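Local coordinates for protein myosin-I heavy chain (Dictyostelium discoideum, PDB 5EJR) that moves on actin as an ATP-driven class VII myosin in early phagocytosis and adhesion, this chain being a MyTH4-FERM domain of its tail, at residues Asp3-Leu6 with Ala7-Ala10; Arg155-Ala158 with Ile159-Ser162; Pro181-Ser184 with Tyr185-Arg188; Leu307-Glu310 with His311-Thr314. All coordinates share one frame; numbering follows the deposited sequence.

Contact 1. Residues Asp3-Leu6 with Ala7-Ala10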
loop_
_atom_site.group_PDB
_atom_site.type_symbol
_atom_site.label_atom_id
_atom_site.label_comp_id
_atom_site.label_asym_id
_atom_site.label_seq_id
_atom_site.Cartn_x
_atom_site.Cartn_y
_atom_site.Cartn_z
ATOM N N ASP A 3 -33.068 31.565 7.295
ATOM C CA ASP A 3 -32.084 30.850 6.478
ATOM C C ASP A 3 -31.429 29.716 7.276
ATOM O O ASP A 3 -31.299 29.823 8.505
ATOM C CB ASP A 3 -31.016 31.814 5.928
ATOM C CG ASP A 3 -31.486 32.626 4.737
ATOM O OD1 ASP A 3 -31.372 32.126 3.595
ATOM O OD2 ASP A 3 -31.960 33.762 4.945
ATOM N N SER A 4 -31.025 28.628 6.575
ATOM C CA SER A 4 -30.374 27.458 7.176
ATOM C C SER A 4 -29.020 27.825 7.777
ATOM O O SER A 4 -28.496 28.899 7.479
ATOM C CB SER A 4 -30.199 26.353 6.140
ATOM O OG SER A 4 -29.221 26.694 5.168
ATOM N N GLN A 5 -28.444 26.931 8.608
ATOM C CA GLN A 5 -27.131 27.143 9.228
ATOM C C GLN A 5 -26.047 27.277 8.156
ATOM O O GLN A 5 -25.172 28.131 8.296
ATOM C CB GLN A 5 -26.794 26.031 10.230
ATOM C CG GLN A 5 -27.659 26.042 11.482
ATOM C CD GLN A 5 -27.077 26.886 12.587
ATOM O OE1 GLN A 5 -27.064 28.125 12.527
ATOM N NE2 GLN A 5 -26.623 26.231 13.647
ATOM N N LEU A 6 -26.146 26.484 7.054
ATOM C CA LEU A 6 -25.204 26.545 5.932
ATOM C C LEU A 6 -25.281 27.899 5.208
ATOM O O LEU A 6 -24.240 28.486 4.926
ATOM C CB LEU A 6 -25.381 25.360 4.946
ATOM C CG LEU A 6 -24.548 25.394 3.642
ATOM C CD1 LEU A 6 -23.056 25.189 3.907
ATOM C CD2 LEU A 6 -25.030 24.374 2.648
ATOM N N ALA A 7 -26.508 28.385 4.914
ATOM C CA ALA A 7 -26.753 29.669 4.249
ATOM C C ALA A 7 -26.226 30.822 5.097
ATOM O O ALA A 7 -25.633 31.746 4.543
ATOM C CB ALA A 7 -28.244 29.848 3.975
ATOM N N GLN A 8 -26.406 30.751 6.442
ATOM C CA GLN A 8 -25.918 31.755 7.399
ATOM C C GLN A 8 -24.391 31.826 7.379
ATOM O O GLN A 8 -23.830 32.923 7.442
ATOM C CB GLN A 8 -26.407 31.456 8.815
ATOM C CG GLN A 8 -27.870 31.831 9.061
ATOM C CD GLN A 8 -28.368 31.384 10.417
ATOM O OE1 GLN A 8 -27.627 31.344 11.413
ATOM N NE2 GLN A 8 -29.652 31.062 10.492
ATOM N N TRP A 9 -23.724 30.646 7.257
ATOM C CA TRP A 9 -22.271 30.519 7.163
ATOM C C TRP A 9 -21.799 31.108 5.824
ATOM O O TRP A 9 -20.813 31.832 5.790
ATOM C CB TRP A 9 -21.855 29.031 7.312
ATOM C CG TRP A 9 -20.392 28.752 7.078
ATOM C CD1 TRP A 9 -19.406 28.686 8.019
ATOM C CD2 TRP A 9 -19.765 28.479 5.818
ATOM N NE1 TRP A 9 -18.199 28.398 7.420
ATOM C CE2 TRP A 9 -18.397 28.240 6.074
ATOM C CE3 TRP A 9 -20.236 28.367 4.501
ATOM C CZ2 TRP A 9 -17.493 27.919 5.057
ATOM C CZ3 TRP A 9 -19.337 28.080 3.490
ATOM C CH2 TRP A 9 -17.979 27.871 3.769
ATOM N N ALA A 10 -22.502 30.794 4.733
ATOM C CA ALA A 10 -22.180 31.263 3.389
ATOM C C ALA A 10 -22.457 32.760 3.184
ATOM O O ALA A 10 -21.855 33.357 2.291
ATOM C CB ALA A 10 -22.950 30.457 2.367
#

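Contact 2. Residues Arg155-Ala158 with Ile159-Ser162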
loop_
_atom_site.group_PDB
_atom_site.type_symbol
_atom_site.label_atom_id
_atom_site.label_comp_id
_atom_site.label_asym_id
_atom_site.label_seq_id
_atom_site.Cartn_x
_atom_site.Cartn_y
_atom_site.Cartn_z
ATOM N N ARG A 155 -31.162 17.164 4.392
ATOM C CA ARG A 155 -31.333 16.461 3.124
ATOM C C ARG A 155 -31.703 15.004 3.381
ATOM O O ARG A 155 -32.372 14.399 2.549
ATOM C CB ARG A 155 -30.050 16.517 2.292
ATOM C CG ARG A 155 -29.800 17.869 1.646
ATOM C CD ARG A 155 -30.744 18.173 0.485
ATOM N NE ARG A 155 -30.648 17.225 -0.633
ATOM C CZ ARG A 155 -29.738 17.291 -1.602
ATOM N NH1 ARG A 155 -28.785 18.215 -1.568
ATOM N NH2 ARG A 155 -29.759 16.418 -2.598
ATOM N N ASN A 156 -31.239 14.438 4.515
ATOM C CA ASN A 156 -31.519 13.046 4.888
ATOM C C ASN A 156 -32.992 12.965 5.276
ATOM O O ASN A 156 -33.701 12.103 4.767
ATOM C CB ASN A 156 -30.607 12.569 6.046
ATOM C CG ASN A 156 -30.737 11.095 6.373
ATOM O OD1 ASN A 156 -31.776 10.611 6.818
ATOM N ND2 ASN A 156 -29.668 10.349 6.203
ATOM N N ILE A 157 -33.446 13.893 6.135
ATOM C CA ILE A 157 -34.840 13.976 6.608
ATOM C C ILE A 157 -35.792 14.169 5.412
ATOM O O ILE A 157 -36.802 13.471 5.329
ATOM C CB ILE A 157 -34.958 15.047 7.735
ATOM C CG1 ILE A 157 -34.318 14.522 9.042
ATOM C CG2 ILE A 157 -36.405 15.502 7.982
ATOM C CD1 ILE A 157 -33.877 15.628 10.066
ATOM N N ALA A 158 -35.412 15.022 4.436
ATOM C CA ALA A 158 -36.214 15.265 3.229
ATOM C C ALA A 158 -36.273 14.096 2.244
ATOM O O ALA A 158 -37.232 14.017 1.471
ATOM C CB ALA A 158 -35.740 16.523 2.519
ATOM N N ILE A 159 -35.283 13.188 2.256
ATOM C CA ILE A 159 -35.287 12.094 1.280
ATOM C C ILE A 159 -35.423 10.660 1.909
ATOM O O ILE A 159 -35.589 9.691 1.164
ATOM C CB ILE A 159 -34.063 12.265 0.341
ATOM C CG1 ILE A 159 -34.461 11.987 -1.117
ATOM C CG2 ILE A 159 -32.799 11.496 0.775
ATOM C CD1 ILE A 159 -35.213 13.163 -1.798
ATOM N N GLN A 160 -35.457 10.557 3.255
ATOM C CA GLN A 160 -35.605 9.324 4.054
ATOM C C GLN A 160 -36.701 8.396 3.500
ATOM O O GLN A 160 -36.453 7.208 3.258
ATOM C CB GLN A 160 -35.989 9.704 5.508
ATOM C CG GLN A 160 -35.003 9.264 6.575
ATOM C CD GLN A 160 -35.196 10.011 7.876
ATOM O OE1 GLN A 160 -34.334 10.781 8.312
ATOM N NE2 GLN A 160 -36.315 9.787 8.547
ATOM N N SER A 161 -37.916 8.951 3.310
ATOM C CA SER A 161 -39.091 8.201 2.860
ATOM C C SER A 161 -39.069 7.816 1.405
ATOM O O SER A 161 -39.469 6.698 1.093
ATOM C CB SER A 161 -40.373 8.951 3.184
ATOM O OG SER A 161 -40.441 9.136 4.586
ATOM N N SER A 162 -38.633 8.716 0.517
ATOM C CA SER A 162 -38.620 8.415 -0.913
ATOM C C SER A 162 -37.437 7.556 -1.350
ATOM O O SER A 162 -37.625 6.626 -2.135
ATOM C CB SER A 162 -38.713 9.688 -1.748
ATOM O OG SER A 162 -37.673 10.602 -1.450
HETATM O O HOH W 1 -38.582 11.656 3.720
#

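Contact 3. Residues Pro181-Ser184 with Tyr185-Arg188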
loop_
_atom_site.group_PDB
_atom_site.type_symbol
_atom_site.label_atom_id
_atom_site.label_comp_id
_atom_site.label_asym_id
_atom_site.label_seq_id
_atom_site.Cartn_x
_atom_site.Cartn_y
_atom_site.Cartn_z
ATOM N N PRO A 181 -12.050 14.807 15.245
ATOM C CA PRO A 181 -10.727 14.638 14.609
ATOM C C PRO A 181 -10.209 13.197 14.539
ATOM O O PRO A 181 -10.232 12.472 15.538
ATOM C CB PRO A 181 -9.823 15.549 15.452
ATOM C CG PRO A 181 -10.436 15.514 16.825
ATOM C CD PRO A 181 -11.930 15.369 16.608
ATOM N N ILE A 182 -9.743 12.791 13.337
ATOM C CA ILE A 182 -9.170 11.469 13.072
ATOM C C ILE A 182 -7.721 11.459 13.617
ATOM O O ILE A 182 -6.975 12.400 13.319
ATOM C CB ILE A 182 -9.227 11.131 11.544
ATOM C CG1 ILE A 182 -10.689 11.039 11.032
ATOM C CG2 ILE A 182 -8.443 9.843 11.206
ATOM C CD1 ILE A 182 -10.843 10.973 9.488
ATOM N N PRO A 183 -7.295 10.419 14.387
ATOM C CA PRO A 183 -5.899 10.380 14.869
ATOM C C PRO A 183 -4.887 10.312 13.724
ATOM O O PRO A 183 -5.188 9.757 12.663
ATOM C CB PRO A 183 -5.844 9.101 15.710
ATOM C CG PRO A 183 -7.260 8.754 15.996
ATOM C CD PRO A 183 -8.042 9.222 14.822
ATOM N N SER A 184 -3.692 10.896 13.946
ATOM C CA SER A 184 -2.574 10.983 12.994
ATOM C C SER A 184 -2.225 9.661 12.301
ATOM O O SER A 184 -1.987 9.659 11.092
ATOM C CB SER A 184 -1.340 11.561 13.682
ATOM O OG SER A 184 -0.237 11.667 12.796
ATOM N N TYR A 185 -2.198 8.549 13.058
ATOM C CA TYR A 185 -1.866 7.215 12.548
ATOM C C TYR A 185 -2.967 6.625 11.650
ATOM O O TYR A 185 -2.737 5.600 11.006
ATOM C CB TYR A 185 -1.489 6.266 13.712
ATOM C CG TYR A 185 -2.619 5.437 14.292
ATOM C CD1 TYR A 185 -3.577 6.011 15.123
ATOM C CD2 TYR A 185 -2.693 4.068 14.062
ATOM C CE1 TYR A 185 -4.606 5.248 15.679
ATOM C CE2 TYR A 185 -3.716 3.294 14.610
ATOM C CZ TYR A 185 -4.667 3.886 15.424
ATOM O OH TYR A 185 -5.670 3.117 15.966
ATOM N N GLN A 186 -4.167 7.250 11.646
ATOM C CA GLN A 186 -5.307 6.821 10.842
ATOM C C GLN A 186 -5.622 7.768 9.680
ATOM O O GLN A 186 -6.446 7.429 8.841
ATOM C CB GLN A 186 -6.546 6.555 11.708
ATOM C CG GLN A 186 -6.529 5.158 12.321
ATOM C CD GLN A 186 -7.725 4.839 13.185
ATOM O OE1 GLN A 186 -8.274 5.691 13.897
ATOM N NE2 GLN A 186 -8.109 3.573 13.193
ATOM N N GLN A 187 -4.939 8.917 9.592
ATOM C CA GLN A 187 -5.174 9.879 8.517
ATOM C C GLN A 187 -4.713 9.353 7.166
ATOM O O GLN A 187 -3.518 9.138 6.974
ATOM C CB GLN A 187 -4.578 11.255 8.849
ATOM C CG GLN A 187 -5.340 11.974 9.971
ATOM C CD GLN A 187 -4.704 13.260 10.445
ATOM O OE1 GLN A 187 -3.616 13.662 10.015
ATOM N NE2 GLN A 187 -5.376 13.936 11.365
ATOM N N ARG A 188 -5.679 9.073 6.254
ATOM C CA ARG A 188 -5.451 8.550 4.896
ATOM C C ARG A 188 -4.641 9.539 4.056
ATOM O O ARG A 188 -4.807 10.744 4.224
ATOM C CB ARG A 188 -6.791 8.226 4.197
ATOM C CG ARG A 188 -7.493 6.955 4.702
ATOM C CD ARG A 188 -6.963 5.655 4.087
ATOM N NE ARG A 188 -7.018 5.667 2.627
ATOM C CZ ARG A 188 -8.070 5.290 1.911
ATOM N NH1 ARG A 188 -9.157 4.812 2.510
ATOM N NH2 ARG A 188 -8.040 5.373 0.588
#

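Contact 4. Residues Leu307-Glu310 with His311-Thr314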
loop_
_atom_site.group_PDB
_atom_site.type_symbol
_atom_site.label_atom_id
_atom_site.label_comp_id
_atom_site.label_asym_id
_atom_site.label_seq_id
_atom_site.Cartn_x
_atom_site.Cartn_y
_atom_site.Cartn_z
ATOM N N LEU A 307 20.584 -27.159 12.733
ATOM C CA LEU A 307 20.535 -28.588 12.964
ATOM C C LEU A 307 20.593 -28.955 14.451
ATOM O O LEU A 307 20.092 -30.012 14.830
ATOM C CB LEU A 307 21.639 -29.327 12.173
ATOM C CG LEU A 307 21.539 -29.190 10.619
ATOM C CD1 LEU A 307 22.744 -29.832 9.936
ATOM C CD2 LEU A 307 20.265 -29.843 10.108
ATOM N N ASP A 308 21.164 -28.074 15.274
ATOM C CA ASP A 308 21.266 -28.315 16.710
ATOM C C ASP A 308 20.260 -27.502 17.515
ATOM O O ASP A 308 20.262 -27.610 18.737
ATOM C CB ASP A 308 22.707 -28.115 17.202
ATOM C CG ASP A 308 23.691 -29.101 16.571
ATOM O OD1 ASP A 308 23.428 -30.319 16.620
ATOM O OD2 ASP A 308 24.698 -28.650 16.007
ATOM N N GLN A 309 19.394 -26.693 16.836
ATOM C CA GLN A 309 18.338 -25.900 17.485
ATOM C C GLN A 309 17.063 -25.985 16.643
ATOM O O GLN A 309 16.394 -24.967 16.383
ATOM C CB GLN A 309 18.751 -24.437 17.652
ATOM C CG GLN A 309 20.115 -24.206 18.268
ATOM C CD GLN A 309 20.376 -22.732 18.464
ATOM O OE1 GLN A 309 19.996 -21.876 17.655
ATOM N NE2 GLN A 309 21.028 -22.406 19.563
ATOM N N GLU A 310 16.715 -27.208 16.238
ATOM C CA GLU A 310 15.582 -27.496 15.335
ATOM C C GLU A 310 14.254 -26.914 15.787
ATOM O O GLU A 310 13.515 -26.423 14.940
ATOM C CB GLU A 310 15.438 -29.010 15.040
ATOM C CG GLU A 310 14.975 -29.857 16.216
ATOM C CD GLU A 310 15.179 -31.354 16.083
ATOM O OE1 GLU A 310 16.348 -31.784 15.950
ATOM O OE2 GLU A 310 14.176 -32.102 16.173
ATOM N N HIS A 311 13.948 -26.976 17.106
ATOM C CA HIS A 311 12.684 -26.465 17.672
ATOM C C HIS A 311 12.430 -24.990 17.349
ATOM O O HIS A 311 11.277 -24.593 17.202
ATOM C CB HIS A 311 12.631 -26.679 19.204
ATOM C CG HIS A 311 13.812 -26.114 19.917
ATOM N ND1 HIS A 311 14.987 -26.828 20.032
ATOM C CD2 HIS A 311 13.912 -24.987 20.648
ATOM C CE1 HIS A 311 15.776 -26.087 20.792
ATOM N NE2 HIS A 311 15.175 -24.973 21.176
ATOM N N LEU A 312 13.483 -24.176 17.259
ATOM C CA LEU A 312 13.326 -22.753 16.952
ATOM C C LEU A 312 12.727 -22.565 15.559
ATOM O O LEU A 312 12.120 -21.533 15.262
ATOM C CB LEU A 312 14.669 -21.990 17.085
ATOM C CG LEU A 312 15.336 -22.048 18.459
ATOM C CD1 LEU A 312 16.696 -21.359 18.430
ATOM C CD2 LEU A 312 14.387 -21.422 19.592
ATOM N N TRP A 313 12.915 -23.570 14.708
ATOM C CA TRP A 313 12.440 -23.484 13.331
ATOM C C TRP A 313 11.199 -24.349 13.084
ATOM O O TRP A 313 10.348 -23.970 12.294
ATOM C CB TRP A 313 13.580 -23.961 12.422
ATOM C CG TRP A 313 14.810 -23.113 12.518
ATOM C CD1 TRP A 313 15.754 -23.134 13.507
ATOM C CD2 TRP A 313 15.199 -22.078 11.613
ATOM N NE1 TRP A 313 16.721 -22.188 13.258
ATOM C CE2 TRP A 313 16.443 -21.574 12.064
ATOM C CE3 TRP A 313 14.668 -21.591 10.398
ATOM C CZ2 TRP A 313 17.149 -20.584 11.363
ATOM C CZ3 TRP A 313 15.355 -20.595 9.724
ATOM C CH2 TRP A 313 16.588 -20.112 10.200
ATOM N N THR A 314 11.118 -25.519 13.728
ATOM C CA THR A 314 10.042 -26.464 13.456
ATOM C C THR A 314 8.848 -26.465 14.445
ATOM O O THR A 314 7.817 -27.021 14.070
ATOM C CB THR A 314 10.619 -27.862 13.339
ATOM O OG1 THR A 314 11.110 -28.198 14.618
ATOM C CG2 THR A 314 11.713 -27.995 12.224
HETATM O O HOH W 2 19.098 -21.840 14.980
#

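Contact 1. Residues Asp3-Leu6 with Ala7-Ala10
Q8 folds its side chain back over D3 and S4, the residues that lead into helix 5-11. Its CB starts one turn above S4, 3.6 Å from S4 O. CG, anti to the Q8 carbonyl carbon (chi1 -77°), is turned toward the start of the helix and comes to 3.4 Å of S4 O. Beyond CG the chain is extended, and CD passes 3.8 Å from D3 O. At the tip, NE2 donates to D3 O over 2.9 Å; the bond is bent, and the donor stands above the carbonyl plane of D3. The other branch, OE1, lies 3.5 Å from Q5 OE1; both atoms are acceptors, so this is proximity without a bond, and the two amide planes are turned 70° apart. S4 is the N-cap of the helix: its OG accepts from A7 N at 3.2 Å in a nearly straight bond (165°), because the hydroxyl is turned between the backbone N and the carbonyl carbon of S4. The regular helical bonds follow, with Q8 N to S4 O, W9 N to Q5 O and A10 N to L6 O. D3 CB and OD1 both lie 3.9 Å from A7 CB. On the buried side L6 CD1 lies 4.3 Å from W9 CE3, while L6 O sits at the edge of the indole, near its plane. L6 and W9 both press on L144 of helix 142-159, and from helix 104-113 Y112 touches L6 and C109 touches W9.

Contact 2. Residues Arg155-Ala158 with Ile159-Ser162
N156 lays its carboxamide across the chain of Q160, with OD1 3.5 Å from Q160 CG. The N156 group reaches this position with CG anti to its backbone N (chi1 -173°); the two side chains pass at an oblique angle, their amide planes 64° apart. The backbone here is bonded irregularly. I159 N has two acceptors: a weak, bent bond to R155 O, and a better one to N156 O at 3.2 Å. In the second the donor stands 67° out of the carbonyl plane, well off either lone pair, as fits an i to i+3 bond. N156 O also takes Q160 N at 2.8 Å, but this bond is strongly bent and counts as weak in spite of its length. I159 CG2 closes against the first of these acceptors, 3.4 Å from R155 O. Where the chain turns away, a water bridges the two segments, donating to I157 O (3.0 Å) and accepting from S161 N (2.8 Å). Within the MyTH4 helical bundle, this is where helix 142-159 hands over to helix 164-178. R155 bonds T115 O through NH2, while I159 rests on L166 and N156 on I170 and A171 of helix 164-178.

Contact 3. Residues Pro181-Ser184 with Tyr185-Arg188
P183 O takes the shortest sound polar bond here, from Q186 N at 2.9 Å, with the donor 49° above the carbonyl plane. This closes a type I turn, as the helical backbone angles of S184 and Y185 bear out. A weak bond from Q187 N to S184 O, 3.4 Å long, makes a second turn overlapping the first. The side chain of Q187 then runs back along the loop: CG passes 3.5 Å from P183 O, and NE2 donates to I182 O at 3.0 Å. Carbon contacts accompany the bonds. I182 CG2 meets Q186 CB at 3.8 Å, the two side chains crossing at about a right angle. P183 CB stands at the edge of the Y185 ring, 3.9 Å from CD1 of Y185. Q186 CG is centred 3.8 Å above one face of the same ring. The turn lies between helix 164-178 and helix 194-205 of the MyTH4 part; I182 and Q186 touch Y229, and R188 makes salt bridges to E196 and D276. Lacking an N-H, P183 can join the backbone bonding as an acceptor but not as a donor, and the Q187 amide ties the chain entering the turn to the chain leaving it.

Contact 4. Residues Leu307-Glu310 with His311-Thr314
Hydrogen bonds centre on E310 O, which receives two backbone donors of the short helix 311-314. T314 N comes within 2.8 Å of E310 O in the carbonyl plane, whereas W313 N, at 2.9 Å from E310 O, stands 50° above that plane. T314 OG1 also lies 3.0 Å from E310 O, though whether its proton goes there is not settled. One residue earlier, Q309 O accepts from L312 N at 3.1 Å, opening the helical turn. Water forms the second kind of link: a single molecule donates to Q309 OE1 (2.8 Å) and accepts from W313 NE1 (3.0 Å), lying in the indole plane at its edge. Van der Waals contact is the third. L312 CD1 packs against the Q309 side chain, 3.4 Å from Q309 OE1; with CG anti to its own carbonyl carbon (chi1 -59°), the L312 branch is brought back toward Q309. Q309 O faces the edge of the W313 ring, 3.5 Å from CD1 of W313, and also lies over one face of the H311 ring. In this FERM segment W313 and T314 both rest on F320 of helix 317-332. The buried indole thus has its N-H satisfied by solvent, and Q309 engages it twice, through its carbonyl oxygen and through the water at its amide.

In the fold
Helix 142-159 connects contacts 1 and 2: it carries residues 155-158, and S4 and L6 of contact 1 touch its Q151. The centres of the two contacts are 20 Å apart and their nearest atoms about 8 Å. Y112 touches L6 and is weakly bonded to R155. Contact 3, its centre 31 Å from that of contact 2, occupies the loop after helix 164-178, where R188 bridges the MyTH4 and RA-like parts; its centre is 42 Å from that of contact 4. Contact 4 lies across the chain's centre from contact 1, 70 Å away between centres. A bound 1,2-ethanediol, probably from crystallisation, lies about 4 Å from the side chain of W313.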